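Local coordinates for ABC transporter (Caldanaerobius, PDB 4G68), which is probably the extracellular solute-binding protein of an ABC transporter, likely capturing xylan-derived sugars for uptake, at residues Ser229-Gln243 with Phe412-Gln426. Sequence-based numbering, arbitrary orientation.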
ATOM      1  N   SER C 229      15.036 -17.768  -9.736  1.00 33.96           N
ATOM      2  CA  SER C 229      15.126 -18.183  -8.348  1.00 34.26           C
ATOM      3  C   SER C 229      15.223 -16.942  -7.433  1.00 30.40           C
ATOM      4  O   SER C 229      15.863 -15.938  -7.792  1.00 30.85           O
ATOM      5  CB  SER C 229      16.359 -19.062  -8.159  1.00 33.14           C
ATOM      6  OG  SER C 229      16.551 -19.340  -6.796  1.00 33.50           O
ATOM      7  N   PHE C 230      14.606 -17.036  -6.257  1.00 31.05           N
ATOM      8  CA  PHE C 230      14.780 -16.066  -5.153  1.00 33.66           C
ATOM      9  C   PHE C 230      16.194 -16.080  -4.538  1.00 31.90           C
ATOM     10  O   PHE C 230      16.654 -15.092  -3.916  1.00 29.96           O
ATOM     11  CB  PHE C 230      13.784 -16.358  -4.031  1.00 31.68           C
ATOM     12  CG  PHE C 230      12.376 -15.971  -4.348  1.00 28.91           C
ATOM     13  CD1 PHE C 230      11.972 -14.646  -4.268  1.00 24.70           C
ATOM     14  CD2 PHE C 230      11.446 -16.951  -4.706  1.00 29.61           C
ATOM     15  CE1 PHE C 230      10.640 -14.306  -4.539  1.00 26.46           C
ATOM     16  CE2 PHE C 230      10.117 -16.624  -4.989  1.00 31.25           C
ATOM     17  CZ  PHE C 230       9.722 -15.291  -4.907  1.00 29.63           C
ATOM     18  N   ASP C 231      16.862 -17.216  -4.655  1.00 32.36           N
ATOM     19  CA  ASP C 231      18.220 -17.341  -4.129  1.00 34.09           C
ATOM     20  C   ASP C 231      19.178 -16.745  -5.180  1.00 35.92           C
ATOM     21  O   ASP C 231      19.788 -17.456  -5.964  1.00 34.68           O
ATOM     22  CB  ASP C 231      18.551 -18.820  -3.820  1.00 35.31           C
ATOM     23  CG  ASP C 231      19.798 -18.977  -2.952  1.00 37.36           C
ATOM     24  OD1 ASP C 231      20.370 -17.955  -2.508  1.00 40.60           O
ATOM     25  OD2 ASP C 231      20.228 -20.134  -2.710  1.00 36.21           O
ATOM     26  N   ASN C 232      19.240 -15.414  -5.203  1.00 35.65           N
ATOM     27  CA  ASN C 232      20.016 -14.659  -6.161  1.00 37.85           C
ATOM     28  C   ASN C 232      20.701 -13.546  -5.360  1.00 39.43           C
ATOM     29  O   ASN C 232      20.131 -13.019  -4.417  1.00 35.86           O
ATOM     30  CB  ASN C 232      19.046 -14.090  -7.205  1.00 41.35           C
ATOM     31  CG  ASN C 232      19.701 -13.125  -8.176  1.00 48.73           C
ATOM     32  OD1 ASN C 232      20.197 -12.044  -7.783  1.00 49.06           O
ATOM     33  ND2 ASN C 232      19.690 -13.487  -9.471  1.00 46.83           N
ATOM     34  N   GLN C 233      21.915 -13.171  -5.747  1.00 39.76           N
ATOM     35  CA  GLN C 233      22.718 -12.223  -4.943  1.00 39.24           C
ATOM     36  C   GLN C 233      22.012 -10.872  -4.667  1.00 36.45           C
ATOM     37  O   GLN C 233      22.089 -10.288  -3.539  1.00 32.57           O
ATOM     38  CB  GLN C 233      24.065 -11.949  -5.628  1.00 38.63           C
ATOM     39  CG  GLN C 233      25.100 -11.316  -4.707  1.00 38.50           C
ATOM     40  CD  GLN C 233      25.394 -12.198  -3.514  1.00 39.49           C
ATOM     41  OE1 GLN C 233      25.254 -11.779  -2.364  1.00 43.91           O
ATOM     42  NE2 GLN C 233      25.790 -13.435  -3.784  1.00 41.72           N
ATOM     43  N   ALA C 234      21.340 -10.371  -5.704  1.00 35.57           N
ATOM     44  CA  ALA C 234      20.638  -9.095  -5.583  1.00 31.19           C
ATOM     45  C   ALA C 234      19.708  -9.094  -4.384  1.00 28.41           C
ATOM     46  O   ALA C 234      19.619  -8.074  -3.729  1.00 24.28           O
ATOM     47  CB  ALA C 234      19.880  -8.749  -6.860  1.00 30.25           C
ATOM     48  N   PHE C 235      19.018 -10.221  -4.149  1.00 26.28           N
ATOM     49  CA  PHE C 235      17.972 -10.377  -3.110  1.00 26.58           C
ATOM     50  C   PHE C 235      18.612 -10.669  -1.756  1.00 27.40           C
ATOM     51  O   PHE C 235      18.132 -10.200  -0.736  1.00 26.51           O
ATOM     52  CB  PHE C 235      17.002 -11.534  -3.438  1.00 28.70           C
ATOM     53  CG  PHE C 235      15.952 -11.222  -4.481  1.00 29.33           C
ATOM     54  CD1 PHE C 235      15.960 -10.021  -5.217  1.00 31.38           C
ATOM     55  CD2 PHE C 235      14.948 -12.149  -4.753  1.00 31.44           C
ATOM     56  CE1 PHE C 235      14.975  -9.757  -6.170  1.00 31.53           C
ATOM     57  CE2 PHE C 235      13.947 -11.868  -5.704  1.00 26.47           C
ATOM     58  CZ  PHE C 235      13.955 -10.692  -6.402  1.00 28.11           C
ATOM     59  N   THR C 236      19.662 -11.491  -1.744  1.00 25.93           N
ATOM     60  CA  THR C 236      20.468 -11.656  -0.540  1.00 24.17           C
ATOM     61  C   THR C 236      21.026 -10.262  -0.141  1.00 27.38           C
ATOM     62  O   THR C 236      20.736  -9.753   0.987  1.00 28.22           O
ATOM     63  CB  THR C 236      21.598 -12.701  -0.731  1.00 26.54           C
ATOM     64  OG1 THR C 236      21.051 -13.857  -1.370  1.00 27.21           O
ATOM     65  CG2 THR C 236      22.175 -13.159   0.624  1.00 20.15           C
ATOM     66  N   ASP C 237      21.743  -9.631  -1.079  1.00 28.88           N
ATOM     67  CA  ASP C 237      22.267  -8.260  -0.920  1.00 30.03           C
ATOM     68  C   ASP C 237      21.235  -7.274  -0.397  1.00 28.60           C
ATOM     69  O   ASP C 237      21.595  -6.426   0.387  1.00 27.03           O
ATOM     70  CB  ASP C 237      22.831  -7.691  -2.216  1.00 31.06           C
ATOM     71  CG  ASP C 237      24.242  -8.221  -2.564  1.00 35.14           C
ATOM     72  OD1 ASP C 237      24.916  -8.909  -1.735  1.00 32.14           O
ATOM     73  OD2 ASP C 237      24.671  -7.904  -3.708  1.00 35.27           O
ATOM     74  N   ALA C 238      19.968  -7.372  -0.850  1.00 30.64           N
ATOM     75  CA  ALA C 238      18.879  -6.589  -0.212  1.00 24.77           C
ATOM     76  C   ALA C 238      18.638  -6.954   1.278  1.00 26.92           C
ATOM     77  O   ALA C 238      18.431  -6.076   2.130  1.00 25.31           O
ATOM     78  CB  ALA C 238      17.577  -6.670  -1.021  1.00 26.49           C
ATOM     79  N   ALA C 239      18.671  -8.241   1.602  1.00 26.52           N
ATOM     80  CA  ALA C 239      18.425  -8.704   2.972  1.00 23.59           C
ATOM     81  C   ALA C 239      19.582  -8.187   3.833  1.00 27.41           C
ATOM     82  O   ALA C 239      19.369  -7.604   4.908  1.00 25.53           O
ATOM     83  CB  ALA C 239      18.296 -10.212   3.033  1.00 24.34           C
ATOM     84  N   GLN C 240      20.798  -8.346   3.325  1.00 29.94           N
ATOM     85  CA  GLN C 240      21.964  -7.794   4.010  1.00 32.72           C
ATOM     86  C   GLN C 240      21.724  -6.292   4.303  1.00 32.29           C
ATOM     87  O   GLN C 240      21.851  -5.864   5.444  1.00 34.31           O
ATOM     88  CB  GLN C 240      23.256  -8.015   3.210  1.00 34.08           C
ATOM     89  CG  GLN C 240      24.521  -7.517   3.919  1.00 35.85           C
ATOM     90  CD  GLN C 240      24.642  -8.079   5.309  1.00 38.97           C
ATOM     91  OE1 GLN C 240      24.925  -9.261   5.493  1.00 41.82           O
ATOM     92  NE2 GLN C 240      24.393  -7.241   6.302  1.00 43.41           N
ATOM     93  N   LYS C 241      21.354  -5.519   3.284  1.00 31.20           N
ATOM     94  CA  LYS C 241      21.051  -4.084   3.521  1.00 31.31           C
ATOM     95  C   LYS C 241      19.915  -3.740   4.492  1.00 28.91           C
ATOM     96  O   LYS C 241      19.946  -2.649   5.091  1.00 29.40           O
ATOM     97  CB  LYS C 241      20.829  -3.340   2.211  1.00 30.81           C
ATOM     98  CG  LYS C 241      22.033  -3.370   1.288  1.00 33.68           C
ATOM     99  CD  LYS C 241      22.335  -1.962   0.888  1.00 34.91           C
ATOM    100  CE  LYS C 241      23.682  -1.801   0.205  1.00 37.61           C
ATOM    101  NZ  LYS C 241      23.634  -2.248  -1.210  1.00 33.03           N
ATOM    102  N   LEU C 242      18.888  -4.598   4.610  1.00 28.22           N
ATOM    103  CA  LEU C 242      17.811  -4.377   5.591  1.00 29.54           C
ATOM    104  C   LEU C 242      18.404  -4.506   7.026  1.00 27.75           C
ATOM    105  O   LEU C 242      18.122  -3.668   7.930  1.00 24.02           O
ATOM    106  CB  LEU C 242      16.711  -5.438   5.388  1.00 29.09           C
ATOM    107  CG  LEU C 242      15.200  -5.115   5.361  1.00 26.74           C
ATOM    108  CD1 LEU C 242      14.458  -6.169   6.197  1.00 25.55           C
ATOM    109  CD2 LEU C 242      14.866  -3.744   5.895  1.00 29.21           C
ATOM    110  N   GLN C 243      19.225  -5.553   7.220  1.00 27.09           N
ATOM    111  CA  GLN C 243      19.902  -5.826   8.534  1.00 29.45           C
ATOM    112  C   GLN C 243      20.900  -4.705   8.947  1.00 28.33           C
ATOM    113  O   GLN C 243      21.043  -4.369  10.143  1.00 31.25           O
ATOM    114  CB  GLN C 243      20.540  -7.267   8.600  1.00 26.21           C
ATOM    115  CG  GLN C 243      19.456  -8.381   8.609  1.00 28.15           C
ATOM    116  CD  GLN C 243      19.927  -9.740   9.139  1.00 28.17           C
ATOM    117  OE1 GLN C 243      19.181 -10.501   9.832  1.00 20.52           O
ATOM    118  NE2 GLN C 243      21.192 -10.039   8.857  1.00 23.05           N
ATOM    119  N   PHE C 412      14.534  -8.867  10.215  1.00 34.54           N
ATOM    120  CA  PHE C 412      14.493  -7.745  11.185  1.00 33.16           C
ATOM    121  C   PHE C 412      14.911  -8.202  12.602  1.00 34.31           C
ATOM    122  O   PHE C 412      15.445  -7.396  13.416  1.00 36.20           O
ATOM    123  CB  PHE C 412      13.103  -7.148  11.258  1.00 24.65           C
ATOM    124  CG  PHE C 412      12.790  -6.149  10.155  1.00 24.79           C
ATOM    125  CD1 PHE C 412      12.054  -6.544   8.983  1.00 26.53           C
ATOM    126  CD2 PHE C 412      13.236  -4.830  10.247  1.00 22.97           C
ATOM    127  CE1 PHE C 412      11.743  -5.618   7.990  1.00 26.27           C
ATOM    128  CE2 PHE C 412      12.923  -3.899   9.264  1.00 28.06           C
ATOM    129  CZ  PHE C 412      12.191  -4.294   8.114  1.00 27.05           C
ATOM    130  N   ALA C 413      14.636  -9.475  12.887  1.00 36.83           N
ATOM    131  CA  ALA C 413      14.728 -10.027  14.259  1.00 38.48           C
ATOM    132  C   ALA C 413      16.095 -10.595  14.475  1.00 42.50           C
ATOM    133  O   ALA C 413      16.408 -11.057  15.568  1.00 46.97           O
ATOM    134  CB  ALA C 413      13.700 -11.126  14.483  1.00 35.92           C
ATOM    135  N   LYS C 414      16.905 -10.573  13.421  1.00 47.88           N
ATOM    136  CA  LYS C 414      18.279 -11.092  13.478  1.00 48.44           C
ATOM    137  C   LYS C 414      18.288 -12.599  13.806  1.00 45.71           C
ATOM    138  O   LYS C 414      19.253 -13.094  14.412  1.00 42.59           O
ATOM    139  CB  LYS C 414      19.106 -10.301  14.510  1.00 44.41           C
ATOM    140  CG  LYS C 414      19.260  -8.811  14.221  1.00 43.52           C
ATOM    141  CD  LYS C 414      20.155  -8.565  13.012  1.00 52.15           C
ATOM    142  CE  LYS C 414      21.612  -8.672  13.428  1.00 50.50           C
ATOM    143  NZ  LYS C 414      22.542  -8.486  12.288  1.00 56.32           N
ATOM    144  N   GLN C 415      17.211 -13.301  13.398  1.00 45.19           N
ATOM    145  CA  GLN C 415      17.058 -14.762  13.593  1.00 41.20           C
ATOM    146  C   GLN C 415      17.373 -15.592  12.338  1.00 40.16           C
ATOM    147  O   GLN C 415      17.603 -16.807  12.422  1.00 34.61           O
ATOM    148  CB  GLN C 415      15.667 -15.118  14.100  1.00 41.92           C
ATOM    149  CG  GLN C 415      15.353 -14.580  15.479  1.00 45.53           C
ATOM    150  CD  GLN C 415      13.893 -14.737  15.837  1.00 51.19           C
ATOM    151  OE1 GLN C 415      13.256 -15.723  15.436  1.00 53.19           O
ATOM    152  NE2 GLN C 415      13.366 -13.777  16.614  1.00 57.29           N
ATOM    153  N   ILE C 416      17.365 -14.947  11.175  1.00 31.86           N
ATOM    154  CA  ILE C 416      17.879 -15.568   9.987  1.00 35.96           C
ATOM    155  C   ILE C 416      19.013 -14.712   9.412  1.00 35.35           C
ATOM    156  O   ILE C 416      19.042 -13.496   9.623  1.00 37.77           O
ATOM    157  CB  ILE C 416      16.709 -15.812   8.977  1.00 35.37           C
ATOM    158  CG1 ILE C 416      17.114 -16.816   7.897  1.00 37.20           C
ATOM    159  CG2 ILE C 416      16.129 -14.510   8.413  1.00 30.13           C
ATOM    160  CD1 ILE C 416      15.938 -17.566   7.325  1.00 34.20           C
ATOM    161  N   THR C 417      19.978 -15.362   8.761  1.00 37.08           N
ATOM    162  CA  THR C 417      20.975 -14.692   7.905  1.00 33.03           C
ATOM    163  C   THR C 417      20.379 -14.386   6.520  1.00 30.02           C
ATOM    164  O   THR C 417      19.406 -15.045   6.111  1.00 26.43           O
ATOM    165  CB  THR C 417      22.221 -15.597   7.720  1.00 36.62           C
ATOM    166  OG1 THR C 417      21.838 -16.822   7.072  1.00 34.23           O
ATOM    167  CG2 THR C 417      22.863 -15.942   9.105  1.00 32.30           C
ATOM    168  N   PRO C 418      20.971 -13.409   5.773  1.00 33.31           N
ATOM    169  CA  PRO C 418      20.578 -13.150   4.359  1.00 32.78           C
ATOM    170  C   PRO C 418      20.652 -14.373   3.454  1.00 37.90           C
ATOM    171  O   PRO C 418      19.796 -14.555   2.605  1.00 43.89           O
ATOM    172  CB  PRO C 418      21.625 -12.145   3.896  1.00 32.77           C
ATOM    173  CG  PRO C 418      21.996 -11.397   5.134  1.00 33.64           C
ATOM    174  CD  PRO C 418      21.962 -12.413   6.247  1.00 29.16           C
ATOM    175  N   GLU C 419      21.717 -15.160   3.581  1.00 38.44           N
ATOM    176  CA  GLU C 419      21.913 -16.357   2.768  1.00 40.73           C
ATOM    177  C   GLU C 419      20.855 -17.413   3.097  1.00 41.35           C
ATOM    178  O   GLU C 419      20.260 -17.990   2.200  1.00 41.00           O
ATOM    179  CB  GLU C 419      23.331 -16.885   2.948  1.00 46.29           C
ATOM    180  CG  GLU C 419      24.418 -16.019   2.280  1.00 47.73           C
ATOM    181  CD  GLU C 419      24.873 -14.788   3.094  1.00 52.79           C
ATOM    182  OE1 GLU C 419      24.658 -14.733   4.337  1.00 48.46           O
ATOM    183  OE2 GLU C 419      25.480 -13.870   2.458  1.00 47.20           O
ATOM    184  N   GLU C 420      20.571 -17.619   4.379  1.00 46.32           N
ATOM    185  CA  GLU C 420      19.493 -18.522   4.780  1.00 46.61           C
ATOM    186  C   GLU C 420      18.156 -17.957   4.381  1.00 51.45           C
ATOM    187  O   GLU C 420      17.235 -18.711   4.036  1.00 61.28           O
ATOM    188  CB  GLU C 420      19.529 -18.838   6.275  1.00 51.02           C
ATOM    189  CG  GLU C 420      20.361 -20.081   6.588  1.00 51.94           C
ATOM    190  CD  GLU C 420      19.809 -21.310   5.870  1.00 57.68           C
ATOM    191  OE1 GLU C 420      18.578 -21.568   5.971  1.00 54.56           O
ATOM    192  OE2 GLU C 420      20.589 -22.019   5.184  1.00 64.69           O
ATOM    193  N   TYR C 421      18.056 -16.630   4.409  1.00 43.02           N
ATOM    194  CA  TYR C 421      16.846 -15.980   3.972  1.00 39.31           C
ATOM    195  C   TYR C 421      16.513 -16.360   2.551  1.00 31.76           C
ATOM    196  O   TYR C 421      15.423 -16.775   2.300  1.00 35.35           O
ATOM    197  CB  TYR C 421      16.960 -14.472   4.066  1.00 38.78           C
ATOM    198  CG  TYR C 421      15.837 -13.791   3.339  1.00 34.82           C
ATOM    199  CD1 TYR C 421      14.558 -13.736   3.888  1.00 31.77           C
ATOM    200  CD2 TYR C 421      16.054 -13.222   2.080  1.00 35.63           C
ATOM    201  CE1 TYR C 421      13.518 -13.112   3.216  1.00 31.50           C
ATOM    202  CE2 TYR C 421      15.017 -12.598   1.403  1.00 34.97           C
ATOM    203  CZ  TYR C 421      13.765 -12.559   1.975  1.00 31.45           C
ATOM    204  OH  TYR C 421      12.775 -11.957   1.269  1.00 34.83           O
ATOM    205  N   SER C 422      17.479 -16.203   1.641  1.00 40.43           N
ATOM    206  CA  SER C 422      17.254 -16.377   0.224  1.00 38.58           C
ATOM    207  C   SER C 422      17.038 -17.839  -0.130  1.00 41.68           C
ATOM    208  O   SER C 422      16.213 -18.120  -1.000  1.00 43.59           O
ATOM    209  CB  SER C 422      18.372 -15.773  -0.617  1.00 35.07           C
ATOM    210  OG  SER C 422      18.499 -14.378  -0.391  1.00 34.06           O
ATOM    211  N   LYS C 423      17.771 -18.739   0.554  1.00 43.55           N
ATOM    212  CA  LYS C 423      17.610 -20.207   0.427  1.00 42.42           C
ATOM    213  C   LYS C 423      16.203 -20.661   0.771  1.00 39.66           C
ATOM    214  O   LYS C 423      15.597 -21.438   0.014  1.00 42.64           O
ATOM    215  CB  LYS C 423      18.585 -20.957   1.345  1.00 46.99           C
ATOM    216  CG  LYS C 423      20.032 -20.976   0.873  1.00 53.09           C
ATOM    217  CD  LYS C 423      20.362 -22.227   0.055  1.00 52.78           C
ATOM    218  CE  LYS C 423      21.857 -22.498   0.067  1.00 49.77           C
ATOM    219  NZ  LYS C 423      22.569 -21.681  -0.954  1.00 54.60           N
ATOM    220  N   GLN C 424      15.713 -20.189   1.923  1.00 36.45           N
ATOM    221  CA  GLN C 424      14.385 -20.494   2.402  1.00 35.52           C
ATOM    222  C   GLN C 424      13.265 -19.843   1.569  1.00 38.94           C
ATOM    223  O   GLN C 424      12.155 -20.374   1.527  1.00 42.28           O
ATOM    224  CB  GLN C 424      14.241 -20.161   3.884  1.00 39.14           C
ATOM    225  CG  GLN C 424      15.038 -21.094   4.785  1.00 42.05           C
ATOM    226  CD  GLN C 424      14.813 -20.849   6.259  1.00 42.71           C
ATOM    227  OE1 GLN C 424      13.672 -20.736   6.722  1.00 50.23           O
ATOM    228  NE2 GLN C 424      15.896 -20.785   7.011  1.00 42.29           N
ATOM    229  N   MET C 425      13.540 -18.714   0.912  1.00 36.52           N
ATOM    230  CA  MET C 425      12.510 -18.064   0.052  1.00 33.45           C
ATOM    231  C   MET C 425      12.295 -18.964  -1.155  1.00 35.27           C
ATOM    232  O   MET C 425      11.152 -19.293  -1.509  1.00 36.83           O
ATOM    233  CB  MET C 425      12.904 -16.638  -0.365  1.00 30.57           C
ATOM    234  CG  MET C 425      12.609 -15.554   0.677  1.00 28.53           C
ATOM    235  SD  MET C 425      10.850 -15.169   0.880  1.00 23.54           S
ATOM    236  CE  MET C 425      10.607 -14.522  -0.770  1.00 27.84           C
ATOM    237  N   GLN C 426      13.397 -19.435  -1.732  1.00 37.45           N
ATOM    238  CA  GLN C 426      13.331 -20.290  -2.910  1.00 38.23           C
ATOM    239  C   GLN C 426      12.747 -21.693  -2.637  1.00 41.48           C
ATOM    240  O   GLN C 426      11.915 -22.175  -3.426  1.00 40.83           O
ATOM    241  CB  GLN C 426      14.683 -20.361  -3.594  1.00 37.21           C
ATOM    242  CG  GLN C 426      14.747 -21.316  -4.771  1.00 37.69           C
ATOM    243  CD  GLN C 426      14.024 -20.813  -6.007  1.00 36.66           C
ATOM    244  OE1 GLN C 426      13.565 -19.637  -6.093  1.00 32.53           O
ATOM    245  NE2 GLN C 426      13.959 -21.678  -7.014  1.00 35.19           N
TER
HETATM  246  O   HOH W   1      15.697 -14.371  -1.747  1.00 24.66           O
HETATM  247  O   HOH W   2      25.043 -11.802   4.621  1.00 17.66           O
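Helices 233-243 and 418-426 pack with their axes 8.5 Å apart and their directions 132° from parallel. P418, in the first turn of its helix, is a knob in the hole formed by T236, A239, Q240 and Q243. Its CB lies 3.5 Å from T236 CG2, a tight carbon pair. With chi1 at -46°, T236 OG1 lies beside the backbone N and faces S422, while CG2 points at P418. The two hydroxyls, T236 OG1 and S422 OG, are hydrogen-bonded at 2.8 Å, and either may donate. Water 1 joins F230 O to S422 OG, the latter bond weak.

The loop before helix 233-243 meets S422 to Q426 of the C-terminal helix. F230 N donates to Q426 OE1 at 2.8 Å, from above the carbonyl plane. N430 also donates to that oxygen. M425 bends at chi2 and chi3 to set CE over one face of the F230 ring, toward its rim. D231 OD2 and K423 NZ form a long, weak salt bridge. An alanine in place of Q426 would probably leave F230 N without this acceptor and let the loop shift against the helix.

At the other end, L242 CD1 sits over one face of the F412 ring, 3.6 Å from its centroid. A239 CB touches Y421 CD2, and both residues also pack on L411 of helix 398-412.

The contact thus joins helix 233-243 to the C-terminal helix and to the end of helix 398-412 by a mixture of apolar packing and a few polar bonds. The buried hydroxyls of T236 and S422 share one bond. The shared amide oxygen of Q426 helps to hold the loop, with a weak salt bridge beside it.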